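Local coordinates for protein monomethylamine methyltransferase MtmB1 (Methanosarcina barkeri, PDB 1NTH) that transfers the methyl group of monomethylamine to the corrinoid cofactor of its partner protein MtmC during methanogenesis from methylamine, at residues A[362-370]-A[382-390]. Residues are numbered along the deposited sequence; the frame is centred on the assembly and turned at random.
Sequences EILSGVASA and EARMMGEVA
Met386 reaches from helix 380-393 to the backbone of strand 363-366 and makes the largest contact of any residue here. Its CG stands anti to the backbone N, and the next torsion is also extended, which carries the sulfur straight to the strand. On the way CG passes Leu364 CD1. SD then lies 4.0 Å from both Leu364 CB and Val367 CG2. The chain bends at its last torsion (chi3 75°), which lays CE on the strand backbone, 3.6 Å from Leu364 O and near Gly366 N. Gly366 has no side chain there; a CB would come too near the sulfur. Leu364 runs past Met386 in the opposite direction, and its CD1 meets Ala390 CB at 3.8 Å.

At the other end Val367, which follows a cis peptide bond, sets its CB against Glu382 CB at 3.7 Å. The Glu382 chain turns about its CB-CG bond and brings its carboxylate to Ser369. Ser369 OG donates to Glu382 OE1 at 2.8 Å, from 44° out of the carboxylate plane. A water bridges Glu382 OE1 and Val367 O. Tyr440 and Thr379 hold Glu382 OE2, leaving the buried carboxylate gripped at both oxygens. An alanine in place of Glu382 would probably leave the Ser369 hydroxyl without its acceptor and free the loop after the strand to shift.

Strand and helix run nearly antiparallel, at 158°, with axes 9.3 Å apart. On the strand's other face, Ser365 OG hydrogen-bonds to the pyrrolysine at position 202 and has Gln127 as a polar partner. This is the packing of a barrel strand against the helix that follows it in a TIM barrel.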
ATOM      1  N   GLU A 362       2.433  -2.483 -32.084  1.00 15.04           N
ATOM      2  CA  GLU A 362       1.626  -2.842 -30.924  1.00 16.06           C
ATOM      3  C   GLU A 362       0.940  -1.616 -30.335  1.00 15.92           C
ATOM      4  O   GLU A 362      -0.134  -1.724 -29.746  1.00 17.23           O
ATOM      5  CB  GLU A 362       2.487  -3.494 -29.839  1.00 17.02           C
ATOM      6  CG  GLU A 362       2.873  -4.944 -30.092  1.00 17.87           C
ATOM      7  CD  GLU A 362       3.950  -5.115 -31.145  1.00 20.04           C
ATOM      8  OE1 GLU A 362       4.816  -4.224 -31.277  1.00 19.16           O
ATOM      9  OE2 GLU A 362       3.944  -6.159 -31.830  1.00 20.23           O
ATOM     10  N   ILE A 363       1.564  -0.452 -30.495  1.00 15.20           N
ATOM     11  CA  ILE A 363       1.020   0.786 -29.951  1.00 14.67           C
ATOM     12  C   ILE A 363       1.041   1.943 -30.952  1.00 15.79           C
ATOM     13  O   ILE A 363       2.018   2.131 -31.676  1.00 16.86           O
ATOM     14  CB  ILE A 363       1.819   1.222 -28.697  1.00 15.18           C
ATOM     15  CG1 ILE A 363       1.737   0.132 -27.619  1.00 14.74           C
ATOM     16  CG2 ILE A 363       1.282   2.548 -28.168  1.00 16.07           C
ATOM     17  CD1 ILE A 363       2.639   0.386 -26.415  1.00 15.90           C
ATOM     18  N   LEU A 364      -0.049   2.704 -30.992  1.00 14.88           N
ATOM     19  CA  LEU A 364      -0.156   3.878 -31.859  1.00 14.95           C
ATOM     20  C   LEU A 364      -0.195   5.064 -30.898  1.00 16.22           C
ATOM     21  O   LEU A 364      -1.099   5.159 -30.067  1.00 17.22           O
ATOM     22  CB  LEU A 364      -1.451   3.835 -32.679  1.00 15.62           C
ATOM     23  CG  LEU A 364      -1.752   2.544 -33.441  1.00 16.08           C
ATOM     24  CD1 LEU A 364      -3.002   2.743 -34.297  1.00 18.03           C
ATOM     25  CD2 LEU A 364      -0.565   2.172 -34.309  1.00 17.46           C
ATOM     26  N   SER A 365       0.777   5.967 -31.005  1.00 14.78           N
ATOM     27  CA  SER A 365       0.851   7.119 -30.106  1.00 15.52           C
ATOM     28  C   SER A 365       0.627   8.430 -30.871  1.00 16.52           C
ATOM     29  O   SER A 365       1.525   8.914 -31.562  1.00 16.61           O
ATOM     30  CB  SER A 365       2.224   7.131 -29.416  1.00 15.49           C
ATOM     31  OG  SER A 365       2.231   7.947 -28.256  1.00 16.85           O
ATOM     32  N   GLY A 366      -0.571   8.996 -30.740  1.00 15.15           N
ATOM     33  CA  GLY A 366      -0.895  10.234 -31.438  1.00 15.19           C
ATOM     34  C   GLY A 366      -2.004  11.018 -30.759  1.00 16.15           C
ATOM     35  O   GLY A 366      -2.552  10.562 -29.760  1.00 16.68           O
ATOM     36  N   VAL A 367      -2.392  12.168 -31.311  1.00 15.22           N
ATOM     37  CA  VAL A 367      -1.835  12.704 -32.551  1.00 15.73           C
ATOM     38  C   VAL A 367      -1.297  14.119 -32.333  1.00 16.34           C
ATOM     39  O   VAL A 367      -2.009  14.987 -31.833  1.00 17.78           O
ATOM     40  CB  VAL A 367      -2.935  12.757 -33.639  1.00 16.86           C
ATOM     41  CG1 VAL A 367      -2.402  13.409 -34.904  1.00 16.80           C
ATOM     42  CG2 VAL A 367      -3.452  11.348 -33.924  1.00 16.24           C
ATOM     43  N   ALA A 368      -0.041  14.352 -32.702  1.00 16.63           N
ATOM     44  CA  ALA A 368       0.541  15.678 -32.542  1.00 17.14           C
ATOM     45  C   ALA A 368       0.225  16.497 -33.792  1.00 18.83           C
ATOM     46  O   ALA A 368       1.087  16.725 -34.641  1.00 18.57           O
ATOM     47  CB  ALA A 368       2.036  15.575 -32.344  1.00 17.37           C
ATOM     48  N   SER A 369      -1.027  16.923 -33.895  1.00 18.76           N
ATOM     49  CA  SER A 369      -1.490  17.705 -35.032  1.00 20.07           C
ATOM     50  C   SER A 369      -0.708  19.006 -35.178  1.00 20.15           C
ATOM     51  O   SER A 369      -0.097  19.484 -34.222  1.00 18.96           O
ATOM     52  CB  SER A 369      -2.981  17.996 -34.874  1.00 20.96           C
ATOM     53  OG  SER A 369      -3.688  16.782 -34.678  1.00 23.41           O
ATOM     54  N   ALA A 370      -0.735  19.573 -36.382  1.00 20.78           N
ATOM     55  CA  ALA A 370      -0.013  20.810 -36.665  1.00 20.87           C
ATOM     56  C   ALA A 370       1.467  20.623 -36.347  1.00 20.97           C
ATOM     57  O   ALA A 370       2.137  21.546 -35.875  1.00 21.30           O
ATOM     58  CB  ALA A 370      -0.591  21.960 -35.847  1.00 21.98           C
ATOM     59  N   GLU A 382      -8.776  13.544 -33.178  1.00 17.10           N
ATOM     60  CA  GLU A 382      -7.762  12.949 -34.041  1.00 17.23           C
ATOM     61  C   GLU A 382      -7.419  11.536 -33.568  1.00 16.26           C
ATOM     62  O   GLU A 382      -7.171  10.644 -34.382  1.00 17.63           O
ATOM     63  CB  GLU A 382      -6.502  13.822 -34.076  1.00 17.92           C
ATOM     64  CG  GLU A 382      -6.739  15.224 -34.639  1.00 20.54           C
ATOM     65  CD  GLU A 382      -6.804  16.288 -33.557  1.00 21.67           C
ATOM     66  OE1 GLU A 382      -5.770  16.524 -32.894  1.00 22.81           O
ATOM     67  OE2 GLU A 382      -7.887  16.884 -33.365  1.00 24.10           O
ATOM     68  N   ALA A 383      -7.409  11.336 -32.254  1.00 17.01           N
ATOM     69  CA  ALA A 383      -7.117  10.022 -31.693  1.00 16.61           C
ATOM     70  C   ALA A 383      -8.275   9.067 -31.975  1.00 16.70           C
ATOM     71  O   ALA A 383      -8.072   7.865 -32.146  1.00 16.15           O
ATOM     72  CB  ALA A 383      -6.879  10.132 -30.185  1.00 17.03           C
ATOM     73  N   ARG A 384      -9.494   9.599 -32.012  1.00 17.27           N
ATOM     74  CA  ARG A 384     -10.650   8.761 -32.297  1.00 17.57           C
ATOM     75  C   ARG A 384     -10.516   8.189 -33.710  1.00 17.85           C
ATOM     76  O   ARG A 384     -10.764   7.007 -33.935  1.00 17.33           O
ATOM     77  CB  ARG A 384     -11.952   9.567 -32.200  1.00 17.85           C
ATOM     78  CG  ARG A 384     -13.194   8.729 -32.485  1.00 19.03           C
ATOM     79  CD  ARG A 384     -14.417   9.590 -32.758  1.00 19.46           C
ATOM     80  NE  ARG A 384     -14.820  10.383 -31.602  1.00 19.52           N
ATOM     81  CZ  ARG A 384     -15.875  11.190 -31.586  1.00 20.77           C
ATOM     82  NH1 ARG A 384     -16.636  11.306 -32.669  1.00 21.13           N
ATOM     83  NH2 ARG A 384     -16.174  11.878 -30.493  1.00 19.91           N
ATOM     84  N   MET A 385     -10.120   9.033 -34.660  1.00 17.74           N
ATOM     85  CA  MET A 385      -9.962   8.576 -36.035  1.00 18.75           C
ATOM     86  C   MET A 385      -8.840   7.547 -36.109  1.00 18.49           C
ATOM     87  O   MET A 385      -8.966   6.521 -36.781  1.00 17.12           O
ATOM     88  CB  MET A 385      -9.649   9.753 -36.961  1.00 20.41           C
ATOM     89  CG  MET A 385      -9.573   9.369 -38.438  1.00 23.01           C
ATOM     90  SD  MET A 385     -11.139   8.718 -39.090  1.00 27.04           S
ATOM     91  CE  MET A 385     -11.978  10.241 -39.503  1.00 24.75           C
ATOM     92  N   MET A 386      -7.742   7.828 -35.412  1.00 17.93           N
ATOM     93  CA  MET A 386      -6.598   6.925 -35.388  1.00 18.52           C
ATOM     94  C   MET A 386      -7.065   5.543 -34.929  1.00 17.71           C
ATOM     95  O   MET A 386      -6.697   4.523 -35.517  1.00 18.05           O
ATOM     96  CB  MET A 386      -5.523   7.480 -34.442  1.00 19.54           C
ATOM     97  CG  MET A 386      -4.250   6.653 -34.346  1.00 21.19           C
ATOM     98  SD  MET A 386      -2.991   7.444 -33.300  1.00 22.18           S
ATOM     99  CE  MET A 386      -3.652   7.130 -31.660  1.00 21.92           C
ATOM    100  N   GLY A 387      -7.902   5.521 -33.895  1.00 17.20           N
ATOM    101  CA  GLY A 387      -8.409   4.265 -33.371  1.00 16.41           C
ATOM    102  C   GLY A 387      -9.403   3.553 -34.274  1.00 17.65           C
ATOM    103  O   GLY A 387      -9.323   2.338 -34.446  1.00 18.59           O
ATOM    104  N   GLU A 388     -10.347   4.295 -34.849  1.00 17.21           N
ATOM    105  CA  GLU A 388     -11.338   3.682 -35.733  1.00 17.62           C
ATOM    106  C   GLU A 388     -10.676   3.086 -36.968  1.00 17.00           C
ATOM    107  O   GLU A 388     -11.049   2.007 -37.431  1.00 17.37           O
ATOM    108  CB  GLU A 388     -12.388   4.707 -36.169  1.00 19.61           C
ATOM    109  CG  GLU A 388     -13.419   5.026 -35.103  1.00 22.72           C
ATOM    110  CD  GLU A 388     -14.788   5.309 -35.695  1.00 24.36           C
ATOM    111  OE1 GLU A 388     -15.008   6.432 -36.198  1.00 25.95           O
ATOM    112  OE2 GLU A 388     -15.639   4.393 -35.668  1.00 26.73           O
ATOM    113  N   VAL A 389      -9.691   3.800 -37.499  1.00 17.61           N
ATOM    114  CA  VAL A 389      -8.978   3.339 -38.678  1.00 17.63           C
ATOM    115  C   VAL A 389      -8.169   2.085 -38.354  1.00 16.66           C
ATOM    116  O   VAL A 389      -8.057   1.180 -39.183  1.00 17.10           O
ATOM    117  CB  VAL A 389      -8.056   4.446 -39.229  1.00 16.63           C
ATOM    118  CG1 VAL A 389      -7.166   3.892 -40.333  1.00 17.58           C
ATOM    119  CG2 VAL A 389      -8.906   5.593 -39.773  1.00 19.56           C
ATOM    120  N   ALA A 390      -7.615   2.023 -37.145  1.00 16.64           N
ATOM    121  CA  ALA A 390      -6.844   0.851 -36.743  1.00 16.93           C
ATOM    122  C   ALA A 390      -7.763  -0.370 -36.709  1.00 16.92           C
ATOM    123  O   ALA A 390      -7.389  -1.455 -37.152  1.00 17.61           O
ATOM    124  CB  ALA A 390      -6.209   1.078 -35.369  1.00 15.79           C
TER
HETATM  125  O   HOH W   1      -4.453  14.637 -30.964  1.00 18.10           O